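Local coordinates for leucine-rich repeat protein (Bacteroides thetaiotaomicron, PDB 4ECN) that is of unknown function but probably binds other proteins outside the cell through a long array of leucine-rich repeats, at residues Asn654-Glu659 and Asn683-Phe688; Ile703-Leu708 and Thr732-Phe737; Leu520-Asn525 and Gln551-Gly556. All blocks are in the same frame, centred on the assembly; numbering follows the deposited sequence.

Contact 1 (Asn654-Glu659 and Asn683-Phe688); sequences NKIGSE and NEIQKF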
loop_
_atom_site.group_PDB
_atom_site.type_symbol
_atom_site.label_atom_id
_atom_site.label_comp_id
_atom_site.label_asym_id
_atom_site.label_seq_id
_atom_site.Cartn_x
_atom_site.Cartn_y
_atom_site.Cartn_z
ATOM N N ASN A 654 -27.595 14.486 -3.419
ATOM C CA ASN A 654 -28.343 14.110 -4.623
ATOM C C ASN A 654 -29.423 15.184 -4.881
ATOM O O ASN A 654 -29.289 16.298 -4.362
ATOM C CB ASN A 654 -28.931 12.708 -4.485
ATOM C CG ASN A 654 -27.935 11.631 -4.775
ATOM O OD1 ASN A 654 -27.574 11.410 -5.921
ATOM N ND2 ASN A 654 -27.523 10.883 -3.767
ATOM N N LYS A 655 -30.488 14.858 -5.645
ATOM C CA LYS A 655 -31.573 15.785 -5.981
ATOM C C LYS A 655 -32.920 15.140 -5.683
ATOM O O LYS A 655 -33.856 15.298 -6.471
ATOM C CB LYS A 655 -31.482 16.192 -7.475
ATOM C CG LYS A 655 -30.185 16.893 -7.871
ATOM C CD LYS A 655 -30.172 17.306 -9.330
ATOM C CE LYS A 655 -30.100 18.805 -9.526
ATOM N NZ LYS A 655 -31.376 19.496 -9.174
ATOM N N ILE A 656 -33.011 14.352 -4.588
ATOM C CA ILE A 656 -34.241 13.642 -4.209
ATOM C C ILE A 656 -35.317 14.685 -3.853
ATOM O O ILE A 656 -35.052 15.584 -3.057
ATOM C CB ILE A 656 -34.018 12.616 -3.044
ATOM C CG1 ILE A 656 -32.744 11.745 -3.189
ATOM C CG2 ILE A 656 -35.281 11.774 -2.736
ATOM C CD1 ILE A 656 -32.721 10.765 -4.217
ATOM N N GLY A 657 -36.506 14.550 -4.442
ATOM C CA GLY A 657 -37.633 15.449 -4.190
ATOM C C GLY A 657 -37.715 16.656 -5.107
ATOM O O GLY A 657 -38.614 17.495 -4.963
ATOM N N SER A 658 -36.755 16.766 -6.045
ATOM C CA SER A 658 -36.706 17.862 -7.009
ATOM C C SER A 658 -37.786 17.667 -8.052
ATOM O O SER A 658 -38.176 18.636 -8.702
ATOM C CB SER A 658 -35.329 17.977 -7.657
ATOM O OG SER A 658 -34.969 16.832 -8.408
ATOM N N GLU A 659 -38.312 16.428 -8.168
ATOM C CA GLU A 659 -39.357 16.090 -9.128
ATOM C C GLU A 659 -40.753 16.059 -8.479
ATOM O O GLU A 659 -41.737 15.807 -9.182
ATOM C CB GLU A 659 -39.057 14.749 -9.801
ATOM C CG GLU A 659 -37.907 14.834 -10.787
ATOM C CD GLU A 659 -38.087 15.868 -11.884
ATOM O OE1 GLU A 659 -39.137 15.841 -12.569
ATOM O OE2 GLU A 659 -37.177 16.712 -12.048
ATOM N N ASN A 683 -30.259 17.269 -0.227
ATOM C CA ASN A 683 -31.183 16.844 -1.275
ATOM C C ASN A 683 -32.163 17.973 -1.500
ATOM O O ASN A 683 -31.812 19.120 -1.243
ATOM C CB ASN A 683 -31.854 15.507 -0.930
ATOM C CG ASN A 683 -31.022 14.333 -1.377
ATOM O OD1 ASN A 683 -30.797 14.163 -2.555
ATOM N ND2 ASN A 683 -30.543 13.497 -0.474
ATOM N N GLU A 684 -33.336 17.695 -2.037
ATOM C CA GLU A 684 -34.315 18.737 -2.319
ATOM C C GLU A 684 -35.682 18.296 -1.815
ATOM O O GLU A 684 -36.716 18.637 -2.398
ATOM C CB GLU A 684 -34.336 19.055 -3.816
ATOM C CG GLU A 684 -33.023 19.605 -4.354
ATOM C CD GLU A 684 -33.008 19.874 -5.841
ATOM O OE1 GLU A 684 -33.935 20.554 -6.339
ATOM O OE2 GLU A 684 -32.041 19.441 -6.502
ATOM N N ILE A 685 -35.669 17.545 -0.696
ATOM C CA ILE A 685 -36.831 16.973 -0.031
ATOM C C ILE A 685 -37.642 18.081 0.592
ATOM O O ILE A 685 -37.148 18.837 1.443
ATOM C CB ILE A 685 -36.373 15.923 1.008
ATOM C CG1 ILE A 685 -35.700 14.712 0.293
ATOM C CG2 ILE A 685 -37.538 15.488 1.898
ATOM C CD1 ILE A 685 -34.817 13.894 1.158
ATOM N N GLN A 686 -38.896 18.184 0.143
ATOM C CA GLN A 686 -39.851 19.172 0.635
ATOM C C GLN A 686 -40.910 18.513 1.498
ATOM O O GLN A 686 -41.451 19.165 2.381
ATOM C CB GLN A 686 -40.495 19.902 -0.537
ATOM C CG GLN A 686 -40.009 21.323 -0.653
ATOM C CD GLN A 686 -40.402 21.953 -1.960
ATOM O OE1 GLN A 686 -39.779 21.714 -3.004
ATOM N NE2 GLN A 686 -41.375 22.845 -1.911
ATOM N N LYS A 687 -41.195 17.223 1.235
ATOM C CA LYS A 687 -42.156 16.378 1.932
ATOM C C LYS A 687 -41.395 15.290 2.679
ATOM O O LYS A 687 -40.607 14.552 2.085
ATOM C CB LYS A 687 -43.191 15.780 0.936
ATOM C CG LYS A 687 -44.543 15.347 1.571
ATOM C CD LYS A 687 -44.584 13.889 2.130
ATOM C CE LYS A 687 -45.616 13.618 3.224
ATOM N NZ LYS A 687 -45.225 14.199 4.551
ATOM N N PHE A 688 -41.612 15.207 3.992
ATOM C CA PHE A 688 -40.975 14.227 4.872
ATOM C C PHE A 688 -41.224 12.780 4.320
ATOM O O PHE A 688 -42.348 12.482 3.902
ATOM C CB PHE A 688 -41.502 14.402 6.291
ATOM C CG PHE A 688 -40.896 13.430 7.259
ATOM C CD1 PHE A 688 -41.476 12.185 7.472
ATOM C CD2 PHE A 688 -39.730 13.748 7.949
ATOM C CE1 PHE A 688 -40.901 11.279 8.352
ATOM C CE2 PHE A 688 -39.183 12.855 8.869
ATOM C CZ PHE A 688 -39.761 11.619 9.048
#
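Lys655 and Glu684 lie side by side and meet in a salt bridge. NZ of Lys655 is 2.8 Å from OE2 of Glu684, on the syn lone pair of that oxygen. The lysine chain bends at its third and fourth torsions (chi3 116°, chi4 -72°), which turns NZ back to OE2. The other oxygen, OE1, rests 3.2 Å from CB of Ser658. Cutting Glu684 back to an alanine would probably leave the Lys655 ammonium without its acid partner and CB of Ser658 without cover from the carboxylate. The backbone N of Glu684 donates to O of Ile656 at 2.9 Å. Lys655 to Ser658 form a type II beta turn with Gly657 at its third position. O of Lys655 takes two donors there, the N of Ser658 and, in the carbonyl plane, its OG at 2.7 Å. Asn683 ND2 is satisfied by Phe651 O and Leu680 O. Asn654 ND2 likewise reaches Phe651 O and Phe626 O, while its OD1 accepts from Leu631 N. The bond from Ile656 N to Asn683 OD1 is less certain. Buried asparagines that bond backbone groups of adjoining coils are typical of leucine-rich repeats.

Contact 2 (Ile703-Leu708 and Thr732-Phe737); sequences ILSNNL and TIDLRF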
loop_
_atom_site.group_PDB
_atom_site.type_symbol
_atom_site.label_atom_id
_atom_site.label_comp_id
_atom_site.label_asym_id
_atom_site.label_seq_id
_atom_site.Cartn_x
_atom_site.Cartn_y
_atom_site.Cartn_z
ATOM N N ILE A 703 -31.178 10.749 8.686
ATOM C CA ILE A 703 -30.409 11.986 8.519
ATOM C C ILE A 703 -31.043 12.744 7.345
ATOM O O ILE A 703 -30.902 12.341 6.194
ATOM C CB ILE A 703 -28.868 11.747 8.367
ATOM C CG1 ILE A 703 -28.348 10.740 9.416
ATOM C CG2 ILE A 703 -28.101 13.062 8.472
ATOM C CD1 ILE A 703 -26.931 10.332 9.265
ATOM N N LEU A 704 -31.810 13.802 7.673
ATOM C CA LEU A 704 -32.527 14.639 6.703
ATOM C C LEU A 704 -32.078 16.103 6.741
ATOM O O LEU A 704 -32.863 16.979 6.358
ATOM C CB LEU A 704 -34.034 14.579 6.966
ATOM C CG LEU A 704 -34.741 13.293 6.548
ATOM C CD1 LEU A 704 -36.066 13.132 7.293
ATOM C CD2 LEU A 704 -34.887 13.189 5.033
ATOM N N SER A 705 -30.805 16.368 7.142
ATOM C CA SER A 705 -30.291 17.725 7.223
ATOM C C SER A 705 -30.054 18.266 5.826
ATOM O O SER A 705 -29.879 17.494 4.903
ATOM C CB SER A 705 -29.019 17.799 8.072
ATOM O OG SER A 705 -27.862 17.251 7.467
ATOM N N ASN A 706 -30.090 19.593 5.662
ATOM C CA ASN A 706 -29.850 20.318 4.410
ATOM C C ASN A 706 -30.852 19.873 3.355
ATOM O O ASN A 706 -30.502 19.235 2.361
ATOM C CB ASN A 706 -28.418 20.168 3.924
ATOM C CG ASN A 706 -27.428 20.733 4.903
ATOM O OD1 ASN A 706 -26.971 20.039 5.832
ATOM N ND2 ASN A 706 -27.047 21.986 4.697
ATOM N N ASN A 707 -32.123 20.207 3.616
ATOM C CA ASN A 707 -33.260 19.933 2.753
ATOM C C ASN A 707 -34.193 21.135 2.789
ATOM O O ASN A 707 -33.832 22.170 3.375
ATOM C CB ASN A 707 -33.948 18.633 3.113
ATOM C CG ASN A 707 -33.235 17.462 2.477
ATOM O OD1 ASN A 707 -33.252 17.295 1.256
ATOM N ND2 ASN A 707 -32.569 16.641 3.276
ATOM N N LEU A 708 -35.342 21.040 2.085
ATOM C CA LEU A 708 -36.245 22.166 1.853
ATOM C C LEU A 708 -37.618 22.051 2.548
ATOM O O LEU A 708 -38.573 22.678 2.085
ATOM C CB LEU A 708 -36.468 22.257 0.338
ATOM C CG LEU A 708 -35.219 22.500 -0.516
ATOM C CD1 LEU A 708 -35.507 22.244 -1.964
ATOM C CD2 LEU A 708 -34.645 23.890 -0.300
ATOM N N THR A 732 -32.713 8.609 16.641
ATOM C CA THR A 732 -31.931 9.789 16.231
ATOM C C THR A 732 -32.576 10.464 15.009
ATOM O O THR A 732 -32.919 9.785 14.033
ATOM C CB THR A 732 -30.489 9.397 15.934
ATOM O OG1 THR A 732 -29.975 8.508 16.950
ATOM C CG2 THR A 732 -29.604 10.592 15.691
ATOM N N ILE A 733 -32.758 11.798 15.067
ATOM C CA ILE A 733 -33.346 12.568 13.957
ATOM C C ILE A 733 -32.498 13.845 13.717
ATOM O O ILE A 733 -32.435 14.702 14.608
ATOM C CB ILE A 733 -34.850 12.925 14.194
ATOM C CG1 ILE A 733 -35.707 11.712 14.602
ATOM C CG2 ILE A 733 -35.415 13.570 12.959
ATOM C CD1 ILE A 733 -37.119 12.066 15.062
ATOM N N ASP A 734 -31.869 13.981 12.523
ATOM C CA ASP A 734 -31.093 15.181 12.172
ATOM C C ASP A 734 -31.871 15.985 11.113
ATOM O O ASP A 734 -31.995 15.573 9.962
ATOM C CB ASP A 734 -29.666 14.833 11.696
ATOM C CG ASP A 734 -28.714 16.016 11.586
ATOM O OD1 ASP A 734 -29.140 17.157 11.881
ATOM O OD2 ASP A 734 -27.557 15.809 11.171
ATOM N N LEU A 735 -32.443 17.108 11.534
ATOM C CA LEU A 735 -33.277 17.930 10.666
ATOM C C LEU A 735 -32.725 19.323 10.531
ATOM O O LEU A 735 -33.434 20.190 10.039
ATOM C CB LEU A 735 -34.725 17.968 11.190
ATOM C CG LEU A 735 -35.582 16.721 10.848
ATOM C CD1 LEU A 735 -36.769 16.656 11.723
ATOM C CD2 LEU A 735 -36.034 16.737 9.399
ATOM N N ARG A 736 -31.430 19.521 10.842
ATOM C CA ARG A 736 -30.758 20.817 10.675
ATOM C C ARG A 736 -30.765 21.308 9.259
ATOM O O ARG A 736 -30.733 20.495 8.342
ATOM C CB ARG A 736 -29.299 20.746 11.090
ATOM C CG ARG A 736 -28.998 20.666 12.554
ATOM C CD ARG A 736 -27.512 20.562 12.677
ATOM N NE ARG A 736 -27.030 19.433 11.879
ATOM C CZ ARG A 736 -25.897 19.437 11.191
ATOM N NH1 ARG A 736 -25.107 20.509 11.206
ATOM N NH2 ARG A 736 -25.532 18.363 10.493
ATOM N N PHE A 737 -30.733 22.634 9.074
ATOM C CA PHE A 737 -30.676 23.289 7.769
ATOM C C PHE A 737 -31.856 22.883 6.895
ATOM O O PHE A 737 -31.700 22.314 5.822
ATOM C CB PHE A 737 -29.342 23.012 7.045
ATOM C CG PHE A 737 -28.164 23.571 7.807
ATOM C CD1 PHE A 737 -27.848 24.922 7.736
ATOM C CD2 PHE A 737 -27.389 22.753 8.616
ATOM C CE1 PHE A 737 -26.770 25.443 8.454
ATOM C CE2 PHE A 737 -26.304 23.273 9.324
ATOM C CZ PHE A 737 -26.009 24.620 9.247
#
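Segments 703-708 and 732-737 pair in parallel where the sheet of the repeats gives way to the following turn. Ile703 and Asp734 form the beta bridge. Leu704 N donates to Asp734 O at 2.9 Å, in the carbonyl plane. Past the strand, Asn706 N bonds Arg736 O, and Asn707 N bonds Phe737 O at 3.1 Å. Both Asn706 and Phe737 have left-handed backbone angles, so the two chains turn alike.

The side chains fall into two groups. Leu704 and Leu735 lie alongside each other on the inner side, CB of Leu704 3.8 Å from CD2 of Leu735. Asp734 lies on the other side. Its CG stands opposite the backbone N (chi1 -168°), and the carboxylate lies beside CG2 of Ile703 and CB of Ser705. Arg736 grips it from its own chain: NE is 3.1 Å from OD1 of Asp734, which lies in the guanidinium plane, and NH2 makes a weaker bond to OD2. Further on, the Asn706 amide runs alongside Phe737, its plane 15° from the ring, with ND2 3.4 Å from CB of Phe737. Tyr762 stacks on the same ring. Asn707 ND2 donates to Leu704 O from above the carbonyl plane and also bonds Leu680 O. Inward leucines followed by a buried asparagine mark the leucine-rich repeat consensus.

Contact 3 (Leu520-Asn525 and Gln551-Gly556); sequences LNIACN and QIFYMG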
loop_
_atom_site.group_PDB
_atom_site.type_symbol
_atom_site.label_atom_id
_atom_site.label_comp_id
_atom_site.label_asym_id
_atom_site.label_seq_id
_atom_site.Cartn_x
_atom_site.Cartn_y
_atom_site.Cartn_z
ATOM N N LEU A 520 -10.401 -8.379 -8.683
ATOM C CA LEU A 520 -9.688 -7.495 -9.598
ATOM C C LEU A 520 -9.859 -6.040 -9.177
ATOM O O LEU A 520 -10.980 -5.601 -8.886
ATOM C CB LEU A 520 -10.208 -7.708 -11.035
ATOM C CG LEU A 520 -9.566 -6.904 -12.161
ATOM C CD1 LEU A 520 -8.170 -7.373 -12.438
ATOM C CD2 LEU A 520 -10.386 -6.987 -13.416
ATOM N N ASN A 521 -8.737 -5.298 -9.139
ATOM C CA ASN A 521 -8.671 -3.879 -8.789
ATOM C C ASN A 521 -8.006 -3.141 -9.910
ATOM O O ASN A 521 -6.808 -3.366 -10.144
ATOM C CB ASN A 521 -7.912 -3.679 -7.479
ATOM C CG ASN A 521 -7.996 -2.291 -6.904
ATOM O OD1 ASN A 521 -7.850 -1.277 -7.591
ATOM N ND2 ASN A 521 -8.173 -2.213 -5.599
ATOM N N ILE A 522 -8.765 -2.274 -10.620
ATOM C CA ILE A 522 -8.216 -1.516 -11.747
ATOM C C ILE A 522 -8.452 -0.007 -11.516
ATOM O O ILE A 522 -8.455 0.767 -12.462
ATOM C CB ILE A 522 -8.782 -2.005 -13.116
ATOM C CG1 ILE A 522 -10.337 -1.956 -13.151
ATOM C CG2 ILE A 522 -8.238 -3.418 -13.435
ATOM C CD1 ILE A 522 -10.957 -1.979 -14.526
ATOM N N ALA A 523 -8.544 0.414 -10.268
ATOM C CA ALA A 523 -8.772 1.814 -9.924
ATOM C C ALA A 523 -7.580 2.721 -10.280
ATOM O O ALA A 523 -6.429 2.285 -10.215
ATOM C CB ALA A 523 -9.063 1.930 -8.435
ATOM N N CYS A 524 -7.886 4.000 -10.628
ATOM C CA CYS A 524 -6.976 5.121 -10.948
ATOM C C CYS A 524 -6.216 4.876 -12.265
ATOM O O CYS A 524 -5.047 5.266 -12.413
ATOM C CB CYS A 524 -6.004 5.391 -9.802
ATOM S SG CYS A 524 -6.802 5.761 -8.221
ATOM N N ASN A 525 -6.900 4.291 -13.237
ATOM C CA ASN A 525 -6.320 4.042 -14.542
ATOM C C ASN A 525 -6.982 4.999 -15.524
ATOM O O ASN A 525 -7.564 4.609 -16.546
ATOM C CB ASN A 525 -6.456 2.579 -14.909
ATOM C CG ASN A 525 -5.516 1.743 -14.076
ATOM O OD1 ASN A 525 -4.387 2.142 -13.797
ATOM N ND2 ASN A 525 -5.954 0.568 -13.651
ATOM N N GLN A 551 -15.814 -11.941 -8.506
ATOM C CA GLN A 551 -16.532 -11.762 -7.247
ATOM C C GLN A 551 -16.367 -10.331 -6.714
ATOM O O GLN A 551 -17.324 -9.749 -6.182
ATOM C CB GLN A 551 -16.018 -12.778 -6.205
ATOM C CG GLN A 551 -16.362 -14.247 -6.507
ATOM C CD GLN A 551 -15.688 -15.234 -5.583
ATOM O OE1 GLN A 551 -15.340 -14.938 -4.431
ATOM N NE2 GLN A 551 -15.477 -16.440 -6.086
ATOM N N ILE A 552 -15.141 -9.769 -6.850
ATOM C CA ILE A 552 -14.795 -8.418 -6.392
ATOM C C ILE A 552 -14.284 -7.614 -7.563
ATOM O O ILE A 552 -13.324 -8.009 -8.224
ATOM C CB ILE A 552 -13.750 -8.476 -5.246
ATOM C CG1 ILE A 552 -14.313 -9.244 -4.021
ATOM C CG2 ILE A 552 -13.242 -7.084 -4.864
ATOM C CD1 ILE A 552 -13.299 -9.831 -3.174
ATOM N N PHE A 553 -14.904 -6.467 -7.803
ATOM C CA PHE A 553 -14.448 -5.601 -8.862
ATOM C C PHE A 553 -14.345 -4.140 -8.338
ATOM O O PHE A 553 -15.350 -3.512 -8.013
ATOM C CB PHE A 553 -15.371 -5.732 -10.076
ATOM C CG PHE A 553 -14.910 -5.036 -11.333
ATOM C CD1 PHE A 553 -13.569 -5.050 -11.704
ATOM C CD2 PHE A 553 -15.825 -4.452 -12.197
ATOM C CE1 PHE A 553 -13.146 -4.412 -12.865
ATOM C CE2 PHE A 553 -15.405 -3.825 -13.370
ATOM C CZ PHE A 553 -14.068 -3.810 -13.700
ATOM N N TYR A 554 -13.101 -3.650 -8.191
ATOM C CA TYR A 554 -12.765 -2.275 -7.838
ATOM C C TYR A 554 -12.375 -1.529 -9.084
ATOM O O TYR A 554 -11.362 -1.872 -9.688
ATOM C CB TYR A 554 -11.609 -2.210 -6.826
ATOM C CG TYR A 554 -11.863 -2.742 -5.437
ATOM C CD1 TYR A 554 -12.580 -1.992 -4.504
ATOM C CD2 TYR A 554 -11.237 -3.905 -4.993
ATOM C CE1 TYR A 554 -12.732 -2.426 -3.186
ATOM C CE2 TYR A 554 -11.382 -4.346 -3.674
ATOM C CZ TYR A 554 -12.145 -3.610 -2.780
ATOM O OH TYR A 554 -12.296 -4.027 -1.485
HETATM N N MSE A 555 -13.154 -0.541 -9.506
HETATM C CA MSE A 555 -12.803 0.244 -10.693
HETATM C C MSE A 555 -13.096 1.751 -10.455
HETATM O O MSE A 555 -13.452 2.484 -11.376
HETATM C CB MSE A 555 -13.511 -0.272 -11.949
HETATM C CG MSE A 555 -15.006 -0.439 -11.782
HETATM SE SE MSE A 555 -15.867 -0.296 -13.491
HETATM C CE MSE A 555 -15.704 1.637 -13.754
ATOM N N GLY A 556 -12.860 2.205 -9.235
ATOM C CA GLY A 556 -13.045 3.601 -8.870
ATOM C C GLY A 556 -11.977 4.516 -9.428
ATOM O O GLY A 556 -10.941 4.042 -9.882
#
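Segments 520-525 and 551-556 run parallel, 7° apart, and are joined by four backbone hydrogen bonds. Leu520 donates to Ile552 O and accepts from Tyr554 N. Ile522 N then reaches Tyr554 O at 2.8 Å, nearly straight along the carbonyl, and Cys524 N bonds Gly556 O at 3.1 Å.

Leu520 and Phe553 share one face of the sheet and lie side by side, CD2 of the leucine 3.8 Å from CE1 of the ring. Both carry CG anti to the backbone N (chi1 -178° and -172°), which points them the same way. Ile522 and Met555, a selenomethionine, join them from just past the strands. CD1 of Ile522 comes in obliquely, 3.7 Å from the same CE1 of Phe553. CG1 of Ile522 also packs on CB of Met555. CG of Met555 sits over one face of the Phe553 ring, 3.7 Å above its plane and near the rim.

On the other face, the Asn521 amide crosses Tyr554, with ND2 3.6 Å from CD2 of the ring. OD1 of Asn521 accepts from Ala523 N at 3.2 Å, an Asx turn that holds the amide in place.

This apolar group is covered by helix 530-542, the crossover of this beta-alpha-beta unit, through Leu533, Trp537 and Leu540. Across the sheet, Tyr554 OH bonds Arg384 O and its ring meets Tyr387 of helix 386-391. Strands 495-499 and 577-579 flank the pair.

All three contacts are largely buried and join successive coils of the repeat array, but contact 1 reaches the surface at Lys655. Contacts 1 and 2 are neighbours, with centres 12 Å apart. They touch where Ile685 N probably bonds Asn707 OD1 and Ile685 O probably bonds Leu708 N. Both rely on turns and charged pairs, bridging coils in contact 1 and lying within one chain segment in contact 2. Contact 3 comes earlier in the chain and lies on another sheet than the one contact 2 edges; its nearest atoms are about 17 Å from contact 1. It is more strand-like, and aromatic and aliphatic packing against a helix replaces the salt bridges.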